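Local coordinates for virulent strain associated lipoprotein (Borreliella spielmanii A14S, PDB 6FZZ) that probably acts at the outer surface of a Lyme disease spirochaete during host colonisation and may bind glutathione, as its Borrelia burgdorferi relative BBE31 does, at residues N146-E149 with K150-T154; Q198-S201 with E202-S206; D120-I123 with I124-P128; K17-N20 with D21-L25; E156-S159 with K160-K163. All blocks are in the same frame, centred on the assembly; numbering follows the deposited sequence.

All five contacts are local contacts in or at the end of helices of a single all-helical chain. Contact 1 and contact 5 follow each other on helix 138-170, their centres about 14 Å apart. Contact 1 occupies the middle of the set: it touches contact 2 on helix 180-209 (centres about 10 Å apart), contact 3 on helix 105-126 and contact 4 on helix 15-41. L151 packs on S201 and T122, and F148 on L126 and L25. Contacts 3 and 5 lie on opposite sides of the chain's centre, their own centres about 22 Å apart. Tetraethylene glycol, probably from the crystallisation liquor, lies beside E202 and K205 of contact 2, and D120 and L152 also lie near bound tetraethylene glycol; no active site is known here.

Contact 1. Residues N146-E149 with K150-T154; sequences NLFE and KLLST
L152 packs across one face of the F148 ring one turn further along helix 138-170, a classic i to i+4 pairing in this all-helical fold. The L152 branch CD1 lies over that face and comes within 3.9 Å of F148 CE2. F148 sets CG anti to its backbone N (chi1 -166°), which swings the ring forward along the helix towards L152. L151 approaches the same ring obliquely, its CD2 lying 4.3 Å from F148 CD1. L152 and L151 of the same helix thus both touch the ring, while L25, I26 and A29 of helix 15-41 and L126 of helix 105-126 enclose it from outside. L147, on the neighbouring flank, packs on D207 and I208 of helix 180-209.

The exposed flank is polar. K150 runs back past L147, the lysine slanting across the leucine. Its CG sits 3.2 Å from N146 O, and a bend at chi3 (-79°) folds the rest of the chain back, leaving NZ 4.2 Å from L147 CD2. E149 extends its chain and gives its carboxylate to K145 in a salt bridge. Ordinary helical bonds such as L151 N to L147 O link the two segments. S153 adds a second grip: its N and OG reach E149 O from opposite faces of the carbonyl plane, OG at 2.8 Å. T154 OG1 bonds L151 O, three residues back, in the carbonyl plane and on a lone pair, at 2.7 Å.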
loop_
_atom_site.group_PDB
_atom_site.type_symbol
_atom_site.label_atom_id
_atom_site.label_comp_id
_atom_site.label_asym_id
_atom_site.label_seq_id
_atom_site.Cartn_x
_atom_site.Cartn_y
_atom_site.Cartn_z
ATOM N N ASN A 146 10.936 10.792 12.139
ATOM C CA ASN A 146 9.582 10.745 12.611
ATOM C C ASN A 146 8.574 10.732 11.427
ATOM O O ASN A 146 7.590 10.025 11.512
ATOM C CB ASN A 146 9.290 11.951 13.491
ATOM C CG ASN A 146 10.070 11.931 14.816
ATOM O OD1 ASN A 146 10.480 10.878 15.330
ATOM N ND2 ASN A 146 10.270 13.107 15.374
ATOM N N LEU A 147 8.806 11.526 10.381
ATOM C CA LEU A 147 7.897 11.552 9.197
ATOM C C LEU A 147 7.872 10.178 8.492
ATOM O O LEU A 147 6.828 9.617 8.185
ATOM C CB LEU A 147 8.287 12.651 8.244
ATOM C CG LEU A 147 8.053 14.096 8.726
ATOM C CD1 LEU A 147 8.723 15.050 7.781
ATOM C CD2 LEU A 147 6.592 14.451 8.776
ATOM N N PHE A 148 9.042 9.586 8.338
ATOM C CA PHE A 148 9.157 8.315 7.619
ATOM C C PHE A 148 8.513 7.183 8.372
ATOM O O PHE A 148 7.794 6.325 7.808
ATOM C CB PHE A 148 10.630 8.004 7.337
ATOM C CG PHE A 148 10.807 6.924 6.336
ATOM C CD1 PHE A 148 10.156 6.992 5.091
ATOM C CD2 PHE A 148 11.599 5.836 6.595
ATOM C CE1 PHE A 148 10.308 6.011 4.146
ATOM C CE2 PHE A 148 11.794 4.874 5.635
ATOM C CZ PHE A 148 11.129 4.933 4.428
ATOM N N GLU A 149 8.724 7.178 9.682
ATOM C CA GLU A 149 8.057 6.237 10.542
ATOM C C GLU A 149 6.572 6.368 10.540
ATOM O O GLU A 149 5.845 5.349 10.488
ATOM C CB GLU A 149 8.577 6.315 11.998
ATOM C CG GLU A 149 9.972 5.848 12.125
ATOM C CD GLU A 149 10.465 5.855 13.583
ATOM O OE1 GLU A 149 9.835 6.476 14.432
ATOM O OE2 GLU A 149 11.515 5.275 13.881
ATOM N N LYS A 150 6.108 7.594 10.639
ATOM C CA LYS A 150 4.669 7.856 10.521
ATOM C C LYS A 150 4.148 7.376 9.148
ATOM O O LYS A 150 3.084 6.696 9.072
ATOM C CB LYS A 150 4.366 9.343 10.700
ATOM C CG LYS A 150 4.461 9.815 12.153
ATOM C CD LYS A 150 3.805 11.178 12.356
ATOM C CE LYS A 150 4.712 12.312 11.897
ATOM N NZ LYS A 150 4.158 13.706 12.086
ATOM N N LEU A 151 4.893 7.687 8.070
ATOM C CA LEU A 151 4.482 7.207 6.709
ATOM C C LEU A 151 4.360 5.686 6.648
ATOM O O LEU A 151 3.321 5.167 6.209
ATOM C CB LEU A 151 5.474 7.711 5.637
ATOM C CG LEU A 151 5.228 7.322 4.181
ATOM C CD1 LEU A 151 3.853 7.845 3.763
ATOM C CD2 LEU A 151 6.341 7.940 3.363
ATOM N N LEU A 152 5.349 4.949 7.195
ATOM C CA LEU A 152 5.319 3.505 7.229
ATOM C C LEU A 152 4.155 2.981 8.077
ATOM O O LEU A 152 3.493 1.985 7.721
ATOM C CB LEU A 152 6.679 2.920 7.697
ATOM C CG LEU A 152 7.913 3.174 6.826
ATOM C CD1 LEU A 152 9.179 2.589 7.446
ATOM C CD2 LEU A 152 7.718 2.617 5.409
ATOM N N SER A 153 3.848 3.657 9.200
ATOM C CA SER A 153 2.670 3.262 9.999
ATOM C C SER A 153 1.349 3.361 9.257
ATOM O O SER A 153 0.469 2.584 9.565
ATOM C CB SER A 153 2.501 4.147 11.282
ATOM O OG SER A 153 3.738 4.149 11.908
ATOM N N THR A 154 1.181 4.342 8.369
ATOM C CA THR A 154 -0.103 4.453 7.610
ATOM C C THR A 154 -0.337 3.177 6.875
ATOM O O THR A 154 -1.434 2.630 6.873
ATOM C CB THR A 154 -0.198 5.687 6.680
ATOM O OG1 THR A 154 0.758 5.616 5.579
ATOM C CG2 THR A 154 0.027 6.992 7.539
#

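Contact 2. Residues Q198-S201 with E202-S206; sequences QEES and EKLKS
E200 runs alongside L204, both leaving helix 180-209 in the same direction, in a stretch predicted to be coiled coil. L204 CD1 is 4.1 Å from E200 CG, and L204 N bonds E200 O. K205 N binds S201 O in the same way, at 2.8 Å. Q198 O accepts twice, from E202 N and from S201 OG, both reaching it from the same face of its plane. The serine hydroxyl, between its backbone N and carbonyl carbon (chi1 71°), thus turns back to Q198 O at 2.6 Å.

Further out, a water bridges the turn, accepting from Q198 NE2 and donating to E202 OE1. The same carboxylate oxygen receives K205 NZ in a salt bridge, on its syn side but 30° out of the carboxylate plane. N118 of helix 105-126 gives ND2 to S201 OG and accepts K205 NZ on OD1; that NZ also bonds a tetraethylene glycol, while K195 holds Q198 OE1. On the other flank, E200 pairs with K197 and K203 with D207. L204 packs on L147 of helix 138-170. Beyond K205, S206 OG and S206 N grip E202 O from opposite faces of its plane, each at 2.9 Å.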
loop_
_atom_site.group_PDB
_atom_site.type_symbol
_atom_site.label_atom_id
_atom_site.label_comp_id
_atom_site.label_asym_id
_atom_site.label_seq_id
_atom_site.Cartn_x
_atom_site.Cartn_y
_atom_site.Cartn_z
ATOM N N GLN A 198 -4.703 7.564 3.371
ATOM C CA GLN A 198 -4.133 7.897 2.096
ATOM C C GLN A 198 -3.803 9.390 2.018
ATOM O O GLN A 198 -2.728 9.787 1.558
ATOM C CB GLN A 198 -5.057 7.557 0.943
ATOM C CG GLN A 198 -4.525 8.066 -0.399
ATOM C CD GLN A 198 -5.222 9.317 -0.885
ATOM O OE1 GLN A 198 -6.445 9.406 -0.809
ATOM N NE2 GLN A 198 -4.459 10.307 -1.321
ATOM N N GLU A 199 -4.762 10.224 2.426
ATOM C CA GLU A 199 -4.500 11.650 2.547
ATOM C C GLU A 199 -3.349 12.022 3.483
ATOM O O GLU A 199 -2.565 12.944 3.192
ATOM C CB GLU A 199 -5.783 12.374 2.935
ATOM C CG GLU A 199 -6.766 12.369 1.779
ATOM C CD GLU A 199 -8.135 12.975 2.112
ATOM O OE1 GLU A 199 -8.293 13.573 3.162
ATOM O OE2 GLU A 199 -9.039 12.832 1.303
ATOM N N GLU A 200 -3.310 11.352 4.604
ATOM C CA GLU A 200 -2.208 11.464 5.536
ATOM C C GLU A 200 -0.841 11.111 4.886
ATOM O O GLU A 200 0.133 11.852 5.043
ATOM C CB GLU A 200 -2.530 10.607 6.732
ATOM C CG GLU A 200 -1.533 10.679 7.857
ATOM C CD GLU A 200 -1.983 9.876 9.079
ATOM O OE1 GLU A 200 -3.219 9.611 9.242
ATOM O OE2 GLU A 200 -1.061 9.574 9.868
ATOM N N SER A 201 -0.797 10.056 4.077
ATOM C CA SER A 201 0.422 9.659 3.393
ATOM C C SER A 201 0.906 10.676 2.391
ATOM O O SER A 201 2.110 10.903 2.244
ATOM C CB SER A 201 0.238 8.254 2.761
ATOM O OG SER A 201 -0.639 8.310 1.656
ATOM N N GLU A 202 -0.038 11.338 1.702
ATOM C CA GLU A 202 0.271 12.424 0.779
ATOM C C GLU A 202 1.030 13.569 1.453
ATOM O O GLU A 202 2.026 14.032 0.930
ATOM C CB GLU A 202 -1.026 12.951 0.121
ATOM C CG GLU A 202 -0.858 14.134 -0.767
ATOM C CD GLU A 202 0.007 13.860 -1.976
ATOM O OE1 GLU A 202 -0.066 12.771 -2.545
ATOM O OE2 GLU A 202 0.811 14.739 -2.335
ATOM N N LYS A 203 0.531 14.027 2.593
ATOM C CA LYS A 203 1.176 15.094 3.369
ATOM C C LYS A 203 2.554 14.665 3.954
ATOM O O LYS A 203 3.514 15.446 3.940
ATOM C CB LYS A 203 0.216 15.492 4.489
ATOM C CG LYS A 203 0.638 16.647 5.395
ATOM C CD LYS A 203 1.144 16.192 6.723
ATOM C CE LYS A 203 1.229 17.333 7.751
ATOM N NZ LYS A 203 2.063 18.461 7.252
ATOM N N LEU A 204 2.634 13.478 4.523
ATOM C CA LEU A 204 3.918 12.945 5.042
ATOM C C LEU A 204 4.931 12.841 3.949
ATOM O O LEU A 204 6.094 13.237 4.116
ATOM C CB LEU A 204 3.715 11.548 5.679
ATOM C CG LEU A 204 2.817 11.551 6.914
ATOM C CD1 LEU A 204 2.494 10.154 7.335
ATOM C CD2 LEU A 204 3.418 12.359 8.067
ATOM N N LYS A 205 4.513 12.251 2.825
ATOM C CA LYS A 205 5.370 12.282 1.630
ATOM C C LYS A 205 5.825 13.708 1.263
ATOM O O LYS A 205 7.057 13.984 1.077
ATOM C CB LYS A 205 4.666 11.623 0.435
ATOM C CG LYS A 205 5.374 11.774 -0.927
ATOM C CD LYS A 205 4.575 11.389 -2.177
ATOM C CE LYS A 205 3.455 12.384 -2.494
ATOM N NZ LYS A 205 2.565 11.966 -3.561
ATOM N N SER A 206 4.862 14.629 1.095
ATOM C CA SER A 206 5.212 16.013 0.690
ATOM C C SER A 206 6.151 16.633 1.777
ATOM O O SER A 206 7.139 17.288 1.480
ATOM C CB SER A 206 3.936 16.884 0.524
ATOM O OG SER A 206 3.152 16.240 -0.484
HETATM O O HOH W 1 -1.712 10.909 -2.603
#

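Contact 3. Residues D120-I123 with I124-P128; sequences DYTI and IHLYP
T122 and L126 form a local i to i+4 contact near the C-terminal end of helix 105-126, on the flank buried against helix 138-170. Their side chains run alongside each other in a common direction, with T122 CG2 4.0 Å from L126 CD1. T122 places this methyl anti to its backbone N and turns OG1 the other way (chi1 -56°), so that the hydroxyl can bond N118 O one turn back. F148 of helix 138-170 packs on T122, I123 and L126, closing this apolar flank.

I124 and D120 form the side towards R33 of helix 15-41. I124 has CG1 lodged between its backbone N and carbonyl carbon (chi1 66°), which lays CG1 3.3 Å from Y121 O. Its CD1 reaches back towards D120, 4.3 Å from OD2, but the carboxylate itself is held by R33 in a salt bridge. H125 faces helix 180-209 instead, packing on L209.

Regular bonds from I124 N to D120 O and from H125 N to Y121 O carry the helix forward. L126 N bonds T122 O and adds a weak, bent bond to I123 O, which also takes Y127 N at 2.9 Å. P128 has no N-H to continue the series. Here the alpha-helix passes into a 3-10 segment, residues 127-128, near its C-terminal end, on a helix with one flank buried in an all-helical bundle.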
loop_
_atom_site.group_PDB
_atom_site.type_symbol
_atom_site.label_atom_id
_atom_site.label_comp_id
_atom_site.label_asym_id
_atom_site.label_seq_id
_atom_site.Cartn_x
_atom_site.Cartn_y
_atom_site.Cartn_z
ATOM N N ASP A 120 6.197 4.072 -1.753
ATOM C CA ASP A 120 7.171 3.632 -2.795
ATOM C C ASP A 120 7.984 4.806 -3.323
ATOM O O ASP A 120 9.214 4.731 -3.436
ATOM C CB ASP A 120 6.407 3.007 -3.944
ATOM C CG ASP A 120 7.342 2.272 -4.909
ATOM O OD1 ASP A 120 7.921 1.247 -4.526
ATOM O OD2 ASP A 120 7.595 2.807 -5.963
ATOM N N TYR A 121 7.298 5.909 -3.647
ATOM C CA TYR A 121 7.934 7.114 -4.142
ATOM C C TYR A 121 8.882 7.693 -3.133
ATOM O O TYR A 121 9.977 8.122 -3.464
ATOM C CB TYR A 121 6.885 8.164 -4.561
ATOM C CG TYR A 121 7.470 9.339 -5.297
ATOM C CD1 TYR A 121 7.617 9.317 -6.667
ATOM C CD2 TYR A 121 7.863 10.471 -4.619
ATOM C CE1 TYR A 121 8.152 10.412 -7.373
ATOM C CE2 TYR A 121 8.434 11.572 -5.273
ATOM C CZ TYR A 121 8.561 11.560 -6.668
ATOM O OH TYR A 121 9.099 12.685 -7.344
ATOM N N THR A 122 8.458 7.721 -1.872
ATOM C CA THR A 122 9.321 8.209 -0.851
ATOM C C THR A 122 10.582 7.316 -0.717
ATOM O O THR A 122 11.666 7.848 -0.534
ATOM C CB THR A 122 8.564 8.333 0.502
ATOM O OG1 THR A 122 7.407 9.178 0.307
ATOM C CG2 THR A 122 9.442 8.977 1.557
ATOM N N ILE A 123 10.427 5.994 -0.822
ATOM C CA ILE A 123 11.573 5.121 -0.669
ATOM C C ILE A 123 12.583 5.333 -1.815
ATOM O O ILE A 123 13.773 5.550 -1.527
ATOM C CB ILE A 123 11.179 3.647 -0.530
ATOM C CG1 ILE A 123 10.390 3.462 0.739
ATOM C CG2 ILE A 123 12.446 2.814 -0.515
ATOM C CD1 ILE A 123 9.587 2.161 0.773
ATOM N N ILE A 124 12.095 5.407 -3.074
ATOM C CA ILE A 124 13.018 5.655 -4.193
ATOM C C ILE A 124 13.643 7.030 -4.159
ATOM O O ILE A 124 14.742 7.223 -4.660
ATOM C CB ILE A 124 12.413 5.338 -5.565
ATOM C CG1 ILE A 124 11.264 6.258 -5.914
ATOM C CG2 ILE A 124 11.878 3.907 -5.577
ATOM C CD1 ILE A 124 10.497 5.743 -7.110
ATOM N N HIS A 125 12.955 7.983 -3.536
ATOM C CA HIS A 125 13.542 9.259 -3.320
ATOM C C HIS A 125 14.709 9.264 -2.330
ATOM O O HIS A 125 15.734 9.976 -2.508
ATOM C CB HIS A 125 12.491 10.172 -2.762
ATOM C CG HIS A 125 12.982 11.527 -2.526
ATOM N ND1 HIS A 125 13.271 12.400 -3.558
ATOM C CD2 HIS A 125 13.227 12.198 -1.385
ATOM C CE1 HIS A 125 13.735 13.525 -3.058
ATOM N NE2 HIS A 125 13.663 13.452 -1.745
ATOM N N LEU A 126 14.532 8.546 -1.237
ATOM C CA LEU A 126 15.519 8.592 -0.155
ATOM C C LEU A 126 16.728 7.673 -0.368
ATOM O O LEU A 126 17.870 8.010 0.054
ATOM C CB LEU A 126 14.816 8.254 1.187
ATOM C CG LEU A 126 13.833 9.268 1.767
ATOM C CD1 LEU A 126 13.176 8.732 3.038
ATOM C CD2 LEU A 126 14.531 10.557 2.137
ATOM N N TYR A 127 16.474 6.506 -0.945
ATOM C CA TYR A 127 17.449 5.450 -1.087
ATOM C C TYR A 127 18.774 5.936 -1.743
ATOM O O TYR A 127 19.870 5.755 -1.112
ATOM C CB TYR A 127 16.862 4.152 -1.634
ATOM C CG TYR A 127 17.910 3.036 -1.653
ATOM C CD1 TYR A 127 18.193 2.284 -0.502
ATOM C CD2 TYR A 127 18.663 2.774 -2.802
ATOM C CE1 TYR A 127 19.180 1.290 -0.496
ATOM C CE2 TYR A 127 19.660 1.773 -2.810
ATOM C CZ TYR A 127 19.907 1.025 -1.656
ATOM O OH TYR A 127 20.933 0.099 -1.630
ATOM N N PRO A 128 18.682 6.661 -2.867
ATOM C CA PRO A 128 19.907 7.119 -3.574
ATOM C C PRO A 128 20.617 8.146 -2.822
ATOM O O PRO A 128 21.784 8.407 -3.098
ATOM C CB PRO A 128 19.382 7.684 -4.904
ATOM C CG PRO A 128 18.022 7.074 -5.068
ATOM C CD PRO A 128 17.465 6.849 -3.699
#

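Contact 4. Residues K17-N20 with D21-L25; sequences KLLN and DLRNL
K17 and D21 pair one turn apart on helix 15-41, in a stretch predicted to be coiled coil. Their salt bridge belongs to the looser, solvent-facing part of the contact: K17 NZ sits 3.1 Å from D21 OD2, on its syn lone pair, and more weakly 3.4 Å from D21 OD1. The lysine is extended until a bend at chi4 (-74°) turns NZ across the carboxylate, and the two side chains meet at a slant.

The closer-packed part lies on the flank facing helix 138-170. L22 is buried, L18 packs on K145 and L19 on L141 of that helix; D21 also touches K145, so this flank adjoins the salt bridge. R23 is extended from CG to NE and runs back along the helix, its NH1 lying 4.0 Å from L19 CB. R23 NH2 bonds K130 O, and the R23 side chain also touches L133.

N20 and N24 return to the open surface. N20 O accepts twice, from N24 N and N24 ND2, which come from opposite faces of its plane. The amide nitrogen ND2 reaches that oxygen at 2.9 Å from above the carbonyl plane, 54° out of it.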
loop_
_atom_site.group_PDB
_atom_site.type_symbol
_atom_site.label_atom_id
_atom_site.label_comp_id
_atom_site.label_asym_id
_atom_site.label_seq_id
_atom_site.Cartn_x
_atom_site.Cartn_y
_atom_site.Cartn_z
ATOM N N LYS A 17 23.326 8.254 16.174
ATOM C CA LYS A 17 22.266 7.302 16.285
ATOM C C LYS A 17 21.121 7.523 15.263
ATOM O O LYS A 17 20.572 6.571 14.713
ATOM C CB LYS A 17 21.689 7.247 17.723
ATOM C CG LYS A 17 20.682 6.117 17.794
ATOM C CD LYS A 17 20.367 5.561 19.162
ATOM C CE LYS A 17 19.631 4.237 19.019
ATOM N NZ LYS A 17 18.222 4.441 18.590
ATOM N N LEU A 18 20.733 8.780 15.046
ATOM C CA LEU A 18 19.712 9.098 14.055
ATOM C C LEU A 18 20.117 8.699 12.653
ATOM O O LEU A 18 19.279 8.194 11.832
ATOM C CB LEU A 18 19.437 10.625 14.128
ATOM C CG LEU A 18 18.547 11.076 15.289
ATOM C CD1 LEU A 18 18.525 12.605 15.393
ATOM C CD2 LEU A 18 17.132 10.560 15.083
ATOM N N LEU A 19 21.374 8.976 12.318
ATOM C CA LEU A 19 21.882 8.624 10.991
ATOM C C LEU A 19 21.717 7.115 10.842
ATOM O O LEU A 19 21.207 6.644 9.817
ATOM C CB LEU A 19 23.318 9.076 10.759
ATOM C CG LEU A 19 23.528 10.572 10.493
ATOM C CD1 LEU A 19 25.001 10.978 10.628
ATOM C CD2 LEU A 19 23.023 10.951 9.109
ATOM N N ASN A 20 22.131 6.377 11.888
ATOM C CA ASN A 20 22.080 4.923 11.836
ATOM C C ASN A 20 20.642 4.431 11.735
ATOM O O ASN A 20 20.349 3.552 10.941
ATOM C CB ASN A 20 22.820 4.309 13.052
ATOM C CG ASN A 20 24.324 4.420 12.921
ATOM O OD1 ASN A 20 24.833 4.440 11.838
ATOM N ND2 ASN A 20 25.019 4.488 13.993
ATOM N N ASP A 21 19.735 4.974 12.552
ATOM C CA ASP A 21 18.377 4.432 12.589
ATOM C C ASP A 21 17.659 4.675 11.202
ATOM O O ASP A 21 16.857 3.926 10.691
ATOM C CB ASP A 21 17.569 5.198 13.610
ATOM C CG ASP A 21 17.887 4.839 15.020
ATOM O OD1 ASP A 21 18.412 3.718 15.311
ATOM O OD2 ASP A 21 17.551 5.708 15.845
ATOM N N LEU A 22 18.007 5.786 10.628
ATOM C CA LEU A 22 17.397 6.238 9.399
ATOM C C LEU A 22 17.934 5.453 8.209
ATOM O O LEU A 22 17.157 5.001 7.347
ATOM C CB LEU A 22 17.657 7.731 9.362
ATOM C CG LEU A 22 16.817 8.734 8.634
ATOM C CD1 LEU A 22 15.335 8.397 8.559
ATOM C CD2 LEU A 22 17.098 10.080 9.286
ATOM N N ARG A 23 19.237 5.149 8.200
ATOM C CA ARG A 23 19.731 4.215 7.198
ATOM C C ARG A 23 19.134 2.879 7.360
ATOM O O ARG A 23 18.806 2.239 6.379
ATOM C CB ARG A 23 21.283 4.059 7.167
ATOM C CG ARG A 23 21.968 5.208 6.524
ATOM C CD ARG A 23 23.500 5.153 6.692
ATOM N NE ARG A 23 23.815 6.347 6.018
ATOM C CZ ARG A 23 24.451 7.399 6.483
ATOM N NH1 ARG A 23 25.140 7.397 7.626
ATOM N NH2 ARG A 23 24.487 8.437 5.674
ATOM N N ASN A 24 19.010 2.410 8.580
ATOM C CA ASN A 24 18.356 1.128 8.795
ATOM C C ASN A 24 16.925 1.108 8.254
ATOM O O ASN A 24 16.496 0.145 7.608
ATOM C CB ASN A 24 18.358 0.766 10.295
ATOM C CG ASN A 24 19.634 0.060 10.677
ATOM O OD1 ASN A 24 19.896 -1.050 10.200
ATOM N ND2 ASN A 24 20.475 0.720 11.432
ATOM N N LEU A 25 16.160 2.127 8.576
ATOM C CA LEU A 25 14.757 2.201 8.072
ATOM C C LEU A 25 14.660 2.199 6.525
ATOM O O LEU A 25 13.846 1.493 5.920
ATOM C CB LEU A 25 14.112 3.478 8.606
ATOM C CG LEU A 25 13.657 3.439 10.056
ATOM C CD1 LEU A 25 13.462 4.860 10.631
ATOM C CD2 LEU A 25 12.346 2.631 10.106
#

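Contact 5. Residues E156-S159 with K160-K163; sequences EIIS and KTFK
E156 opens this two-turn stretch of helix 138-170, a run of i to i+4 contacts in the all-helical bundle, by running alongside K160. Its chain, extended beyond CG, leaves the helix in the same direction as the lysine, but the ion pair is long: E156 OE2 is 3.7 Å from K160 NZ. The aliphatic part packs closer, with K160 CG 3.2 Å from E156 O, and K160 N bonds that same oxygen.

I157 is itself exposed, and its carbonyl is gripped twice by T161. The N and OG1 atoms of T161 reach I157 O from opposite faces of its plane; OG1, at 2.8 Å, comes from above that plane. T161 achieves this with OG1 beside its own backbone N (chi1 -58°).

I158 turns inward and makes the main apolar contact. Its CG2 methyl sits over one face of the F162 ring in a CH-pi contact, 3.9 Å from the centroid and 28° off the ring normal. The ring is boxed in further by I190 and I194 of helix 180-209, by L84 and M87, and by the ring of F95.

S159 ends the segment. Its carbonyl oxygen receives K163 N, while K163 bends at chi2 and chi3 and carries NZ away to E91 and to D86 O. K163 CG stays close, 3.3 Å from S159 O.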
loop_
_atom_site.group_PDB
_atom_site.type_symbol
_atom_site.label_atom_id
_atom_site.label_comp_id
_atom_site.label_asym_id
_atom_site.label_seq_id
_atom_site.Cartn_x
_atom_site.Cartn_y
_atom_site.Cartn_z
ATOM N N GLU A 156 0.958 0.213 7.516
ATOM C CA GLU A 156 0.746 -0.862 8.501
ATOM C C GLU A 156 -0.705 -0.900 9.088
ATOM O O GLU A 156 -1.273 -1.970 9.280
ATOM C CB GLU A 156 1.747 -0.721 9.632
ATOM C CG GLU A 156 1.433 -1.600 10.818
ATOM C CD GLU A 156 2.635 -1.830 11.678
ATOM O OE1 GLU A 156 3.368 -0.828 11.947
ATOM O OE2 GLU A 156 2.829 -3.007 12.088
ATOM N N ILE A 157 -1.299 0.272 9.302
ATOM C CA ILE A 157 -2.702 0.392 9.711
ATOM C C ILE A 157 -3.676 -0.190 8.650
ATOM O O ILE A 157 -4.560 -0.991 8.984
ATOM C CB ILE A 157 -3.075 1.866 9.985
ATOM C CG1 ILE A 157 -2.253 2.409 11.140
ATOM C CG2 ILE A 157 -4.559 2.027 10.333
ATOM C CD1 ILE A 157 -2.104 1.456 12.303
ATOM N N ILE A 158 -3.467 0.184 7.391
ATOM C CA ILE A 158 -4.264 -0.364 6.297
ATOM C C ILE A 158 -4.096 -1.872 6.126
ATOM O O ILE A 158 -5.081 -2.575 5.999
ATOM C CB ILE A 158 -4.065 0.427 4.991
ATOM C CG1 ILE A 158 -4.709 1.787 5.157
ATOM C CG2 ILE A 158 -4.686 -0.278 3.763
ATOM C CD1 ILE A 158 -5.894 1.813 6.117
ATOM N N SER A 159 -2.847 -2.339 6.147
ATOM C CA SER A 159 -2.566 -3.753 6.082
ATOM C C SER A 159 -3.294 -4.485 7.187
ATOM O O SER A 159 -3.896 -5.554 6.924
ATOM C CB SER A 159 -1.008 -4.065 6.123
ATOM O OG SER A 159 -0.858 -5.425 6.424
ATOM N N LYS A 160 -3.240 -3.976 8.423
ATOM C CA LYS A 160 -4.004 -4.644 9.483
ATOM C C LYS A 160 -5.508 -4.586 9.281
ATOM O O LYS A 160 -6.253 -5.509 9.671
ATOM C CB LYS A 160 -3.644 -4.114 10.860
ATOM C CG LYS A 160 -2.188 -4.388 11.240
ATOM C CD LYS A 160 -1.972 -4.118 12.720
ATOM C CE LYS A 160 -0.506 -4.244 13.095
ATOM N NZ LYS A 160 -0.183 -3.245 14.147
ATOM N N THR A 161 -5.985 -3.478 8.749
ATOM C CA THR A 161 -7.423 -3.350 8.488
ATOM C C THR A 161 -7.868 -4.436 7.509
ATOM O O THR A 161 -8.886 -5.053 7.720
ATOM C CB THR A 161 -7.766 -1.927 7.984
ATOM O OG1 THR A 161 -7.336 -0.996 8.993
ATOM C CG2 THR A 161 -9.289 -1.727 7.726
ATOM N N PHE A 162 -7.086 -4.660 6.465
ATOM C CA PHE A 162 -7.417 -5.677 5.449
ATOM C C PHE A 162 -7.310 -7.108 6.002
ATOM O O PHE A 162 -8.162 -7.973 5.689
ATOM C CB PHE A 162 -6.546 -5.521 4.259
ATOM C CG PHE A 162 -6.824 -4.292 3.440
ATOM C CD1 PHE A 162 -8.020 -3.574 3.548
ATOM C CD2 PHE A 162 -5.876 -3.879 2.536
ATOM C CE1 PHE A 162 -8.261 -2.456 2.713
ATOM C CE2 PHE A 162 -6.079 -2.777 1.732
ATOM C CZ PHE A 162 -7.276 -2.054 1.825
ATOM N N LYS A 163 -6.307 -7.348 6.840
ATOM C CA LYS A 163 -6.213 -8.678 7.517
ATOM C C LYS A 163 -7.386 -8.960 8.431
ATOM O O LYS A 163 -7.958 -10.048 8.385
ATOM C CB LYS A 163 -4.883 -8.840 8.230
ATOM C CG LYS A 163 -3.713 -8.797 7.252
ATOM C CD LYS A 163 -3.435 -10.172 6.692
ATOM C CE LYS A 163 -3.036 -11.141 7.804
ATOM N NZ LYS A 163 -2.248 -12.252 7.237
#